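Local coordinates for protein WbmS, polysaccharide deacetylase involved in O-antigen biosynthesis (Bordetella bronchiseptica, PDB 3HFT) that probably removes acetyl groups from a carbohydrate during O-antigen biosynthesis, as a zinc-binding member of the polysaccharide deacetylase family, at residues 40-45 with 123-128; 44-49 with 90-95. One frame throughout, in Å; residues are numbered along the deposited sequence.

Contact 1 (40-45 with 123-128). With EDO (1,2-ethanediol), chain F.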
loop_
_atom_site.group_PDB
_atom_site.type_symbol
_atom_site.label_atom_id
_atom_site.label_comp_id
_atom_site.label_asym_id
_atom_site.label_seq_id
_atom_site.Cartn_x
_atom_site.Cartn_y
_atom_site.Cartn_z
ATOM N N PHE A 40 12.585 11.403 8.571
ATOM C CA PHE A 40 11.500 11.216 9.540
ATOM C C PHE A 40 11.679 9.878 10.260
ATOM O O PHE A 40 11.393 8.808 9.703
ATOM C CB PHE A 40 10.148 11.242 8.827
ATOM C CG PHE A 40 9.851 12.542 8.127
ATOM C CD1 PHE A 40 10.446 12.846 6.933
ATOM C CD2 PHE A 40 9.007 13.478 8.701
ATOM C CE1 PHE A 40 10.201 14.051 6.295
ATOM C CE2 PHE A 40 8.737 14.674 8.054
ATOM C CZ PHE A 40 9.351 14.960 6.855
ATOM N N LEU A 41 12.227 9.922 11.475
ATOM C CA LEU A 41 12.402 8.708 12.265
ATOM C C LEU A 41 11.058 8.372 12.883
ATOM O O LEU A 41 10.405 9.239 13.521
ATOM C CB LEU A 41 13.447 8.919 13.364
ATOM C CG LEU A 41 14.890 9.208 12.935
ATOM C CD1 LEU A 41 15.764 9.559 14.164
ATOM C CD2 LEU A 41 15.458 8.033 12.179
ATOM N N THR A 42 10.617 7.143 12.672
ATOM C CA THR A 42 9.349 6.682 13.195
ATOM C C THR A 42 9.575 5.384 13.976
ATOM O O THR A 42 10.425 4.566 13.618
ATOM C CB THR A 42 8.267 6.506 12.084
ATOM O OG1 THR A 42 8.589 5.389 11.252
ATOM C CG2 THR A 42 8.103 7.795 11.234
ATOM N N PHE A 43 8.799 5.225 15.044
ATOM C CA PHE A 43 8.913 4.098 15.936
ATOM C C PHE A 43 7.577 3.421 16.144
ATOM O O PHE A 43 6.658 4.018 16.649
ATOM C CB PHE A 43 9.493 4.594 17.261
ATOM C CG PHE A 43 10.881 5.151 17.107
ATOM C CD1 PHE A 43 11.981 4.316 17.201
ATOM C CD2 PHE A 43 11.072 6.488 16.824
ATOM C CE1 PHE A 43 13.251 4.801 16.984
ATOM C CE2 PHE A 43 12.330 6.998 16.617
ATOM C CZ PHE A 43 13.421 6.159 16.686
ATOM N N ASP A 44 7.477 2.179 15.698
ATOM C CA ASP A 44 6.330 1.321 15.923
ATOM C C ASP A 44 6.617 0.592 17.263
ATOM O O ASP A 44 7.524 -0.263 17.360
ATOM C CB ASP A 44 6.192 0.289 14.819
ATOM C CG ASP A 44 5.752 0.896 13.486
ATOM O OD1 ASP A 44 5.384 2.085 13.438
ATOM O OD2 ASP A 44 5.766 0.149 12.485
ATOM N N ILE A 45 5.887 0.977 18.284
ATOM C CA ILE A 45 6.190 0.540 19.657
ATOM C C ILE A 45 6.026 -0.984 19.809
ATOM O O ILE A 45 6.805 -1.619 20.490
ATOM C CB ILE A 45 5.417 1.410 20.669
ATOM C CG1 ILE A 45 5.942 2.870 20.594
ATOM C CG2 ILE A 45 5.524 0.842 22.129
ATOM C CD1 ILE A 45 5.191 3.882 21.513
ATOM N N SER A 123 -1.504 11.185 13.044
ATOM C CA SER A 123 -0.709 10.231 12.271
ATOM C C SER A 123 -0.960 8.784 12.679
ATOM O O SER A 123 -1.103 8.477 13.860
ATOM C CB SER A 123 0.792 10.566 12.345
ATOM O OG SER A 123 1.065 11.858 11.816
ATOM N N VAL A 124 -0.996 7.891 11.687
ATOM C CA VAL A 124 -1.251 6.492 11.934
ATOM C C VAL A 124 -0.449 5.573 11.031
ATOM O O VAL A 124 -0.238 5.863 9.846
ATOM C CB VAL A 124 -2.777 6.154 11.742
ATOM C CG1 VAL A 124 -3.265 6.552 10.321
ATOM C CG2 VAL A 124 -3.051 4.667 11.994
ATOM N N ARG A 125 0.004 4.463 11.607
ATOM C CA ARG A 125 0.552 3.350 10.840
ATOM C C ARG A 125 -0.076 2.122 11.451
ATOM O O ARG A 125 -0.139 2.015 12.686
ATOM C CB ARG A 125 2.069 3.238 10.911
ATOM C CG ARG A 125 2.598 2.100 10.035
ATOM C CD ARG A 125 4.086 2.049 10.149
ATOM N NE ARG A 125 4.743 3.149 9.468
ATOM C CZ ARG A 125 5.829 3.776 9.921
ATOM N NH1 ARG A 125 6.333 3.503 11.117
ATOM N NH2 ARG A 125 6.389 4.723 9.186
ATOM N N SER A 126 -0.591 1.235 10.594
ATOM C CA SER A 126 -1.250 0.010 11.058
ATOM C C SER A 126 -0.247 -1.075 11.377
ATOM O O SER A 126 0.719 -1.267 10.643
ATOM C CB SER A 126 -2.206 -0.532 10.004
ATOM O OG SER A 126 -3.239 0.397 9.721
ATOM N N HIS A 127 -0.483 -1.808 12.473
ATOM C CA HIS A 127 0.321 -2.967 12.768
ATOM C C HIS A 127 0.160 -3.918 11.594
ATOM O O HIS A 127 -0.958 -4.094 11.073
ATOM C CB HIS A 127 -0.081 -3.675 14.057
ATOM C CG HIS A 127 0.824 -4.821 14.368
ATOM N ND1 HIS A 127 2.181 -4.648 14.538
ATOM C CD2 HIS A 127 0.590 -6.153 14.467
ATOM C CE1 HIS A 127 2.740 -5.826 14.779
ATOM N NE2 HIS A 127 1.799 -6.755 14.724
ATOM N N SER A 128 1.287 -4.458 11.133
ATOM C CA SER A 128 1.338 -5.340 9.947
ATOM C C SER A 128 0.851 -4.675 8.649
ATOM O O SER A 128 0.540 -5.360 7.672
ATOM C CB SER A 128 0.612 -6.656 10.202
ATOM O OG SER A 128 1.324 -7.347 11.233
HETATM C C1 EDO F . 4.411 -2.909 10.822
HETATM O O1 EDO F . 3.844 -3.945 11.652
HETATM C C2 EDO F . 5.755 -2.507 11.429
HETATM O O2 EDO F . 5.670 -2.354 12.879
#
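A buried salt bridge joined to a two-nitrogen grip on a hydroxyl ties Arg125 to Asp44 and Thr42, near the centre of the folded chain. Arg125 follows the short strand 123-124, while Thr42 and Asp44 stand on the same side of strand 39-44. The backbones stay well apart, with 8.0 Å between Asp44 CA and Arg125 CA, and it is the long arginine that crosses the gap. Its CG lies anti to the backbone N (chi1 -177°), and a bend at chi3 (-72°) turns the guanidinium toward the strand. There NH1 and NH2 meet Thr42 OG1 end-on, at 2.9 Å and 3.1 Å, with the oxygen in the guanidinium plane. NH1 also donates to Asp44 OD1 at 2.9 Å, close to the same plane. NH1 meets that oxygen from above the carboxylate plane, and the two flat groups stand 64° apart. Bonds to two neighbouring side chains on the strand limit the rotation of the guanidinium. Thr42 OG1 is also hydrogen-bonded to Leu205 O, and Arg125 NE to Cys148 O, so each has a further bond to a backbone carbonyl. Past the arginine, Ser128 N donates to O1 of a bound ethanediol at 2.7 Å. This molecule, probably from the crystallisation liquor, lies between Ser128 and Asp44, next to the zinc ligand His127, consistent with a pocket over the metal. Strand 39-44 is the middle strand of the parallel sheet: Phe70 of strand 67-71 and Val204 of strand 203-207 both pack against Thr42 and Arg125, while Phe43 points the other way, onto Thr56 and Ile60 of helix 50-63.

Contact 2 (44-49 with 90-95). With EDO (1,2-ethanediol), chain D.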
loop_
_atom_site.group_PDB
_atom_site.type_symbol
_atom_site.label_atom_id
_atom_site.label_comp_id
_atom_site.label_asym_id
_atom_site.label_seq_id
_atom_site.Cartn_x
_atom_site.Cartn_y
_atom_site.Cartn_z
ATOM N N ASP A 44 7.477 2.179 15.698
ATOM C CA ASP A 44 6.330 1.321 15.923
ATOM C C ASP A 44 6.617 0.592 17.263
ATOM O O ASP A 44 7.524 -0.263 17.360
ATOM C CB ASP A 44 6.192 0.289 14.819
ATOM C CG ASP A 44 5.752 0.896 13.486
ATOM O OD1 ASP A 44 5.384 2.085 13.438
ATOM O OD2 ASP A 44 5.766 0.149 12.485
ATOM N N ILE A 45 5.887 0.977 18.284
ATOM C CA ILE A 45 6.190 0.540 19.657
ATOM C C ILE A 45 6.026 -0.984 19.809
ATOM O O ILE A 45 6.805 -1.619 20.490
ATOM C CB ILE A 45 5.417 1.410 20.669
ATOM C CG1 ILE A 45 5.942 2.870 20.594
ATOM C CG2 ILE A 45 5.524 0.842 22.129
ATOM C CD1 ILE A 45 5.191 3.882 21.513
ATOM N N ASP A 46 5.046 -1.562 19.122
ATOM C CA ASP A 46 4.801 -3.013 19.110
ATOM C C ASP A 46 4.852 -3.679 20.485
ATOM O O ASP A 46 5.540 -4.691 20.679
ATOM C CB ASP A 46 5.742 -3.725 18.130
ATOM C CG ASP A 46 5.317 -3.519 16.699
ATOM O OD1 ASP A 46 4.566 -2.550 16.471
ATOM O OD2 ASP A 46 5.732 -4.301 15.818
ATOM N N TRP A 47 4.109 -3.119 21.426
ATOM C CA TRP A 47 3.937 -3.730 22.746
ATOM C C TRP A 47 5.225 -3.947 23.535
ATOM O O TRP A 47 5.269 -4.785 24.424
ATOM C CB TRP A 47 3.132 -5.052 22.644
ATOM C CG TRP A 47 1.795 -4.825 21.980
ATOM C CD1 TRP A 47 0.649 -4.406 22.585
ATOM C CD2 TRP A 47 1.495 -4.924 20.578
ATOM N NE1 TRP A 47 -0.342 -4.254 21.659
ATOM C CE2 TRP A 47 0.140 -4.564 20.419
ATOM C CE3 TRP A 47 2.242 -5.271 19.440
ATOM C CZ2 TRP A 47 -0.496 -4.552 19.177
ATOM C CZ3 TRP A 47 1.603 -5.263 18.200
ATOM C CH2 TRP A 47 0.250 -4.907 18.087
ATOM N N ALA A 48 6.269 -3.181 23.243
ATOM C CA ALA A 48 7.516 -3.279 24.012
ATOM C C ALA A 48 7.308 -3.037 25.507
ATOM O O ALA A 48 6.540 -2.171 25.927
ATOM C CB ALA A 48 8.534 -2.282 23.464
ATOM N N ALA A 49 8.022 -3.792 26.325
ATOM C CA ALA A 49 8.032 -3.563 27.739
ATOM C C ALA A 49 8.543 -2.136 27.969
ATOM O O ALA A 49 9.303 -1.610 27.176
ATOM C CB ALA A 49 8.981 -4.582 28.430
ATOM N N GLY A 90 1.494 9.149 17.654
ATOM C CA GLY A 90 0.464 8.660 16.760
ATOM C C GLY A 90 -0.005 7.300 17.257
ATOM O O GLY A 90 0.360 6.864 18.372
ATOM N N VAL A 91 -0.825 6.632 16.450
ATOM C CA VAL A 91 -1.410 5.333 16.831
ATOM C C VAL A 91 -0.992 4.197 15.917
ATOM O O VAL A 91 -0.713 4.407 14.729
ATOM C CB VAL A 91 -2.983 5.438 16.932
ATOM C CG1 VAL A 91 -3.354 6.256 18.146
ATOM C CG2 VAL A 91 -3.589 6.027 15.639
ATOM N N HIS A 92 -0.945 3.003 16.512
ATOM C CA HIS A 92 -0.588 1.766 15.852
ATOM C C HIS A 92 -1.672 0.706 16.112
ATOM O O HIS A 92 -1.475 -0.245 16.871
ATOM C CB HIS A 92 0.778 1.308 16.357
ATOM C CG HIS A 92 1.509 0.387 15.430
ATOM N ND1 HIS A 92 1.859 0.735 14.144
ATOM C CD2 HIS A 92 2.028 -0.850 15.640
ATOM C CE1 HIS A 92 2.529 -0.263 13.589
ATOM N NE2 HIS A 92 2.638 -1.236 14.474
ATOM N N PRO A 93 -2.827 0.863 15.457
ATOM C CA PRO A 93 -3.947 -0.051 15.634
ATOM C C PRO A 93 -3.608 -1.439 15.085
ATOM O O PRO A 93 -2.870 -1.552 14.091
ATOM C CB PRO A 93 -5.056 0.598 14.790
ATOM C CG PRO A 93 -4.337 1.323 13.743
ATOM C CD PRO A 93 -3.135 1.898 14.447
ATOM N N ASN A 94 -4.149 -2.470 15.737
ATOM C CA ASN A 94 -3.920 -3.848 15.344
ATOM C C ASN A 94 -5.167 -4.530 14.829
ATOM O O ASN A 94 -6.043 -4.948 15.620
ATOM C CB ASN A 94 -3.406 -4.646 16.524
ATOM C CG ASN A 94 -3.064 -6.072 16.145
ATOM O OD1 ASN A 94 -2.876 -6.407 14.967
ATOM N ND2 ASN A 94 -2.939 -6.908 17.147
ATOM N N PHE A 95 -5.256 -4.637 13.502
ATOM C CA PHE A 95 -6.409 -5.244 12.866
ATOM C C PHE A 95 -6.169 -6.698 12.471
ATOM O O PHE A 95 -7.070 -7.321 11.908
ATOM C CB PHE A 95 -6.817 -4.464 11.614
ATOM C CG PHE A 95 -7.066 -2.984 11.840
ATOM C CD1 PHE A 95 -8.079 -2.547 12.686
ATOM C CD2 PHE A 95 -6.317 -2.030 11.146
ATOM C CE1 PHE A 95 -8.322 -1.181 12.877
ATOM C CE2 PHE A 95 -6.571 -0.666 11.313
ATOM C CZ PHE A 95 -7.567 -0.236 12.186
HETATM C C1 EDO D . 8.935 -7.660 14.945
HETATM O O1 EDO D . 10.051 -7.614 14.052
HETATM C C2 EDO D . 8.891 -6.379 15.785
HETATM O O2 EDO D . 7.559 -6.122 16.263
#
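With CG swung away from its backbone N (chi1 -157°), His92 reaches across to the loop after strand 39-44, and chi1 of -76° in Asp46 sets that carboxylate beside the backbone N, where it can meet the imidazole. Asp46 OD1 and His92 NE2 come within 3.1 Å, yet this is no hydrogen bond: both atoms bind the zinc ion, and the metal draws them together. Asp44 approaches the same imidazole over one face, its CB 4.1 Å from the ring centroid in a CH-pi contact, and its carboxylate carbon CG, whose acid group is salt-bridged to Arg125, lies 3.4 Å from His92 CE1. Farther out, Trp47 puts the benzene end of its indole against Asn94: CB of the asparagine sits at the ring edge, 3.9 Å from Trp47 CZ2, while the amide plane is turned 63° from the indole. Asn94 OD1 bonds to Asn96 N, capping the start of the next helix. On the loop side, a type I' turn from Ile45 to Ala48 is closed by Ala48 N bonding to Ile45 O, and Asp46 OD2 accepts a hydrogen bond from O2 of a second ethanediol at 2.6 Å. His127 completes the protein ligands, giving the Asp-His-His zinc site characteristic of polysaccharide deacetylases.

Overall arrangement
From the N terminus, strand 39-44 enters the core of the parallel sheet and runs out into the loop before helix 50-63; both contacts start here, sharing Asp44 and Ile45. Contact 2 closes the shorter loop, returning, after strand 67-71, at the end of edge strand 87-91 with residues 90-95. Contact 1 closes a longer one, reaching 123-128 past helix 107-115, so the loop of contact 2 nests almost wholly within it. The two far segments also run beside each other, joined by probable backbone hydrogen bonds, and a shared zinc ion ties the central strand, the edge strand and the second sheet together.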